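Local coordinates for major capsid protein (Human herpesvirus 1, PDB 1NO7) that builds the virus capsid as its main shell protein, of which this is the protease-resistant upper domain, at residues F257-P262 / L586-K591; N391-E396 / A422-A427. All blocks are in the same frame, centred on the assembly; numbering follows the deposited sequence.

Interaction 1: residues F257-P262 / L586-K591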
loop_
_atom_site.group_PDB
_atom_site.type_symbol
_atom_site.label_atom_id
_atom_site.label_comp_id
_atom_site.label_asym_id
_atom_site.label_seq_id
_atom_site.Cartn_x
_atom_site.Cartn_y
_atom_site.Cartn_z
ATOM N N PHE A 257 10.544 -19.074 13.650
ATOM C CA PHE A 257 11.960 -18.788 13.803
ATOM C C PHE A 257 12.196 -17.695 14.842
ATOM O O PHE A 257 13.022 -16.796 14.651
ATOM C CB PHE A 257 12.537 -18.392 12.448
ATOM C CG PHE A 257 12.494 -19.498 11.441
ATOM C CD1 PHE A 257 12.421 -19.218 10.085
ATOM C CD2 PHE A 257 12.568 -20.822 11.844
ATOM C CE1 PHE A 257 12.426 -20.248 9.138
ATOM C CE2 PHE A 257 12.573 -21.859 10.914
ATOM C CZ PHE A 257 12.503 -21.574 9.554
ATOM N N THR A 258 11.421 -17.758 15.922
ATOM C CA THR A 258 11.571 -16.843 17.052
ATOM C C THR A 258 11.550 -17.790 18.253
ATOM O O THR A 258 10.992 -18.890 18.172
ATOM C CB THR A 258 10.418 -15.821 17.189
ATOM O OG1 THR A 258 10.366 -14.995 16.021
ATOM C CG2 THR A 258 10.653 -14.913 18.414
ATOM N N LEU A 259 12.160 -17.383 19.356
ATOM C CA LEU A 259 12.204 -18.247 20.519
ATOM C C LEU A 259 11.212 -17.826 21.578
ATOM O O LEU A 259 11.059 -16.637 21.869
ATOM C CB LEU A 259 13.621 -18.270 21.084
ATOM C CG LEU A 259 14.638 -18.772 20.057
ATOM C CD1 LEU A 259 16.045 -18.548 20.567
ATOM C CD2 LEU A 259 14.387 -20.244 19.768
ATOM N N THR A 260 10.538 -18.815 22.150
ATOM C CA THR A 260 9.540 -18.586 23.181
ATOM C C THR A 260 10.181 -18.320 24.535
ATOM O O THR A 260 10.481 -19.254 25.274
ATOM C CB THR A 260 8.627 -19.799 23.294
ATOM O OG1 THR A 260 9.429 -20.986 23.348
ATOM C CG2 THR A 260 7.705 -19.872 22.085
ATOM N N GLY A 261 10.380 -17.044 24.857
ATOM C CA GLY A 261 11.002 -16.690 26.123
ATOM C C GLY A 261 10.511 -15.397 26.753
ATOM O O GLY A 261 9.306 -15.149 26.792
ATOM N N PRO A 262 11.429 -14.554 27.267
ATOM C CA PRO A 262 11.139 -13.265 27.913
ATOM C C PRO A 262 10.581 -12.188 26.983
ATOM O O PRO A 262 10.241 -12.455 25.831
ATOM C CB PRO A 262 12.496 -12.851 28.489
ATOM C CG PRO A 262 13.201 -14.154 28.693
ATOM C CD PRO A 262 12.851 -14.900 27.437
ATOM N N LEU A 586 19.722 -12.481 15.206
ATOM C CA LEU A 586 20.610 -13.561 14.806
ATOM C C LEU A 586 20.590 -14.673 15.825
ATOM O O LEU A 586 20.687 -15.849 15.466
ATOM C CB LEU A 586 22.031 -13.052 14.624
ATOM C CG LEU A 586 22.203 -12.596 13.185
ATOM C CD1 LEU A 586 21.789 -13.753 12.265
ATOM C CD2 LEU A 586 21.343 -11.356 12.933
ATOM N N HIS A 587 20.459 -14.300 17.095
ATOM C CA HIS A 587 20.404 -15.298 18.142
ATOM C C HIS A 587 19.266 -16.255 17.785
ATOM O O HIS A 587 19.501 -17.450 17.552
ATOM C CB HIS A 587 20.150 -14.639 19.490
ATOM C CG HIS A 587 19.831 -15.614 20.573
ATOM N ND1 HIS A 587 20.386 -16.873 20.619
ATOM C CD2 HIS A 587 19.020 -15.518 21.651
ATOM C CE1 HIS A 587 19.930 -17.514 21.679
ATOM N NE2 HIS A 587 19.099 -16.714 22.323
ATOM N N HIS A 588 18.046 -15.710 17.715
ATOM C CA HIS A 588 16.833 -16.469 17.381
ATOM C C HIS A 588 16.987 -17.160 16.035
ATOM O O HIS A 588 16.969 -18.391 15.953
ATOM C CB HIS A 588 15.621 -15.540 17.284
ATOM C CG HIS A 588 15.166 -14.977 18.594
ATOM N ND1 HIS A 588 14.406 -15.697 19.493
ATOM C CD2 HIS A 588 15.332 -13.749 19.142
ATOM C CE1 HIS A 588 14.120 -14.936 20.536
ATOM N NE2 HIS A 588 14.671 -13.750 20.347
ATOM N N GLN A 589 17.114 -16.360 14.977
ATOM C CA GLN A 589 17.258 -16.910 13.639
ATOM C C GLN A 589 18.211 -18.113 13.665
ATOM O O GLN A 589 17.934 -19.147 13.033
ATOM C CB GLN A 589 17.766 -15.831 12.690
ATOM C CG GLN A 589 16.792 -14.710 12.527
ATOM C CD GLN A 589 17.427 -13.472 11.924
ATOM O OE1 GLN A 589 17.969 -13.500 10.806
ATOM N NE2 GLN A 589 17.361 -12.363 12.661
ATOM N N LEU A 590 19.313 -17.986 14.416
ATOM C CA LEU A 590 20.300 -19.058 14.534
ATOM C C LEU A 590 19.754 -20.294 15.247
ATOM O O LEU A 590 19.793 -21.399 14.695
ATOM C CB LEU A 590 21.536 -18.554 15.279
ATOM C CG LEU A 590 22.575 -17.834 14.408
ATOM C CD1 LEU A 590 23.617 -17.102 15.288
ATOM C CD2 LEU A 590 23.231 -18.876 13.481
ATOM N N LYS A 591 19.263 -20.104 16.473
ATOM C CA LYS A 591 18.698 -21.192 17.284
ATOM C C LYS A 591 17.644 -22.008 16.518
ATOM O O LYS A 591 17.772 -23.229 16.382
ATOM C CB LYS A 591 18.051 -20.622 18.549
ATOM C CG LYS A 591 19.017 -20.207 19.638
ATOM C CD LYS A 591 19.474 -21.412 20.433
ATOM C CE LYS A 591 20.345 -20.997 21.601
ATOM N NZ LYS A 591 21.567 -20.275 21.142
#

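Interaction 2: residues N391-E396 / A422-A427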
loop_
_atom_site.group_PDB
_atom_site.type_symbol
_atom_site.label_atom_id
_atom_site.label_comp_id
_atom_site.label_asym_id
_atom_site.label_seq_id
_atom_site.Cartn_x
_atom_site.Cartn_y
_atom_site.Cartn_z
ATOM N N ASN A 391 -23.780 9.929 -8.870
ATOM C CA ASN A 391 -24.321 10.667 -10.003
ATOM C C ASN A 391 -24.759 9.592 -11.005
ATOM O O ASN A 391 -24.235 9.513 -12.130
ATOM C CB ASN A 391 -23.225 11.557 -10.610
ATOM C CG ASN A 391 -23.378 11.748 -12.120
ATOM O OD1 ASN A 391 -24.300 12.422 -12.579
ATOM N ND2 ASN A 391 -22.475 11.132 -12.898
ATOM N N MET A 392 -25.707 8.747 -10.597
ATOM C CA MET A 392 -26.173 7.677 -11.482
ATOM C C MET A 392 -27.512 7.941 -12.178
ATOM O O MET A 392 -28.123 9.012 -12.034
ATOM C CB MET A 392 -26.255 6.356 -10.713
ATOM C CG MET A 392 -27.375 6.296 -9.706
ATOM S SD MET A 392 -27.060 5.069 -8.400
ATOM C CE MET A 392 -26.731 6.250 -7.000
ATOM N N VAL A 393 -27.959 6.943 -12.936
ATOM C CA VAL A 393 -29.212 7.023 -13.681
ATOM C C VAL A 393 -29.987 5.698 -13.620
ATOM O O VAL A 393 -29.732 4.757 -14.392
ATOM C CB VAL A 393 -28.922 7.428 -15.165
ATOM C CG1 VAL A 393 -30.031 6.900 -16.115
ATOM C CG2 VAL A 393 -28.763 8.974 -15.255
ATOM N N VAL A 394 -30.922 5.622 -12.677
ATOM C CA VAL A 394 -31.748 4.433 -12.522
ATOM C C VAL A 394 -33.179 4.767 -12.921
ATOM O O VAL A 394 -33.913 5.417 -12.172
ATOM C CB VAL A 394 -31.730 3.918 -11.078
ATOM C CG1 VAL A 394 -32.708 2.756 -10.920
ATOM C CG2 VAL A 394 -30.329 3.468 -10.729
ATOM N N PRO A 395 -33.594 4.325 -14.117
ATOM C CA PRO A 395 -34.948 4.609 -14.573
ATOM C C PRO A 395 -35.957 4.053 -13.586
ATOM O O PRO A 395 -35.684 3.051 -12.910
ATOM C CB PRO A 395 -34.993 3.919 -15.932
ATOM C CG PRO A 395 -34.139 2.735 -15.722
ATOM C CD PRO A 395 -32.955 3.331 -14.994
ATOM N N GLU A 396 -37.110 4.726 -13.513
ATOM C CA GLU A 396 -38.219 4.362 -12.630
ATOM C C GLU A 396 -38.687 2.951 -12.948
ATOM O O GLU A 396 -38.964 2.619 -14.106
ATOM C CB GLU A 396 -39.382 5.340 -12.824
ATOM C CG GLU A 396 -40.487 5.198 -11.799
ATOM C CD GLU A 396 -40.026 5.582 -10.411
ATOM O OE1 GLU A 396 -39.720 6.775 -10.195
ATOM O OE2 GLU A 396 -39.962 4.691 -9.538
ATOM N N ALA A 422 -23.194 9.949 -20.551
ATOM C CA ALA A 422 -21.771 10.249 -20.444
ATOM C C ALA A 422 -21.430 10.901 -19.097
ATOM O O ALA A 422 -22.210 11.704 -18.571
ATOM C CB ALA A 422 -21.354 11.161 -21.594
ATOM N N ASN A 423 -20.266 10.550 -18.549
ATOM C CA ASN A 423 -19.801 11.084 -17.264
ATOM C C ASN A 423 -20.700 10.669 -16.096
ATOM O O ASN A 423 -20.857 11.403 -15.113
ATOM C CB ASN A 423 -19.693 12.612 -17.331
ATOM C CG ASN A 423 -18.475 13.074 -18.106
ATOM O OD1 ASN A 423 -17.339 12.875 -17.677
ATOM N ND2 ASN A 423 -18.704 13.686 -19.255
ATOM N N THR A 424 -21.274 9.476 -16.216
ATOM C CA THR A 424 -22.159 8.930 -15.199
ATOM C C THR A 424 -21.671 7.564 -14.799
ATOM O O THR A 424 -21.227 6.786 -15.645
ATOM C CB THR A 424 -23.572 8.766 -15.732
ATOM O OG1 THR A 424 -24.153 10.059 -15.918
ATOM C CG2 THR A 424 -24.418 7.934 -14.770
ATOM N N VAL A 425 -21.770 7.263 -13.511
ATOM C CA VAL A 425 -21.323 5.964 -13.018
ATOM C C VAL A 425 -21.891 4.818 -13.860
ATOM O O VAL A 425 -21.325 3.720 -13.893
ATOM C CB VAL A 425 -21.691 5.775 -11.530
ATOM C CG1 VAL A 425 -22.825 6.703 -11.163
ATOM C CG2 VAL A 425 -22.070 4.335 -11.261
ATOM N N ASN A 426 -22.999 5.072 -14.553
ATOM C CA ASN A 426 -23.574 4.037 -15.408
ATOM C C ASN A 426 -22.560 3.767 -16.516
ATOM O O ASN A 426 -22.320 2.616 -16.887
ATOM C CB ASN A 426 -24.894 4.491 -16.042
ATOM C CG ASN A 426 -26.015 4.641 -15.034
ATOM O OD1 ASN A 426 -27.187 4.510 -15.384
ATOM N ND2 ASN A 426 -25.666 4.930 -13.782
ATOM N N ALA A 427 -21.965 4.844 -17.029
ATOM C CA ALA A 427 -20.974 4.753 -18.094
ATOM C C ALA A 427 -19.848 3.829 -17.663
ATOM O O ALA A 427 -19.562 2.816 -18.321
ATOM C CB ALA A 427 -20.417 6.138 -18.417
#

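Interaction 1: residues F257-P262 / L586-K591
Thr-258 and His-588 bring the two backbones closest, with CA atoms 5.3 Å apart, where the extended loop that follows helix 234-256 passes the flank of helix 583-593. This is a loop-to-helix contact in the upper domain of the capsid protein, and it joins the middle of the chain to the last modelled helix. One hydrogen bond crosses it. The backbone N of Leu-259 donates to ND1 of His-588 over 2.8 Å. The bond is bent, with an angle of 139° at the hydrogen, and the donor stands 30° out of the ring plane. This is consistent with an ND1 that carries no proton. The other ring nitrogen, NE2, is hydrogen-bonded to OE1 of Gln-269 on helix 269-273, which follows the loop in sequence, so the imidazole is held at two points and bridges loop and helix. CG of His-588 is anti to its carbonyl carbon (chi1 -70°), a torsion that carries ND1 out to the N of Leu-259.

Thr-258 turns its CB from the helix, yet its methyl CG2 still sits over a face of the His-588 ring, 4.3 Å from the centroid, in a CH-pi contact. Its hydroxyl is engaged elsewhere, with Asn-273 and the carbonyl of Val-254. Leu-259 does the opposite and points its CB at the helix. Its CB and CG pass close to ND1 of His-588, and the branch then spreads toward the neighbouring turn. There CD1 packs 3.5 Å from CB of Lys-591, whose aliphatic part crosses the leucine at about a right angle while the ammonium end leads away. The same methyl, CD1, covers one face of the His-587 ring, 4.2 Å from its centroid and displaced toward the rim near NE2.

Interaction 2: residues N391-E396 / A422-A427
Asn-391 and Thr-424 meet where the chain leaving helix 382-389 passes the start of helix 425-431. From CB, the Asn-391 side chain runs to CG, which lies 3.9 Å from the carbonyl O of Asn-423. At the tip, ND2 donates a weak hydrogen bond to that same oxygen, 2.8 Å away, with a bent angle of 123°. ND2 also lies beside CA of Thr-424. The other branch, OD1, comes no nearer than 4.1 Å to OG1 of Thr-424.

The remaining contacts mix methyl groups with backbone polar atoms. OG1 of Thr-424 lies beside its backbone N (chi1 -70°), which leaves CG2 anti to that N and directed at the carbonyl O of Asn-391 and CA of Met-392. CG1 of Val-425 packs 3.5 Å from CB of Met-392. The rest of the methionine leads away, and its side chain touches Met-441 of helix 438-442. Asn-426 crosses the Val-393 side chain at about a right angle. Its amide lies against the backbone of Val-393, and its side chain also touches Pro-414, Leu-420 and Met-441.

Thr-424 occupies the N-cap position, but its side chain makes no capping bond. The arrangement is a helix N-terminus packed against an extended chain, closing a long loop that contains no helix or strand between the two segments.

In the fold
Interactions 1 and 2 lie on opposite sides of the chain's centre, with their own centres about 58 Å apart and nearest atoms about 47 Å apart. They share no helix or strand. Along the sequence, interaction 2 is nested inside the long loop closed by interaction 1. Both are partly buried and peripheral. Interaction 1 sets a loop against the flank of a helix and joins parts more than 300 residues apart. Interaction 2 is local and sets a loop against a helix start and the turn before it. Imidazole rings dominate the first, through a hydrogen bond and CH-pi contacts. The second rests on asparagine amides and methyl groups against backbone atoms, with one weak hydrogen bond.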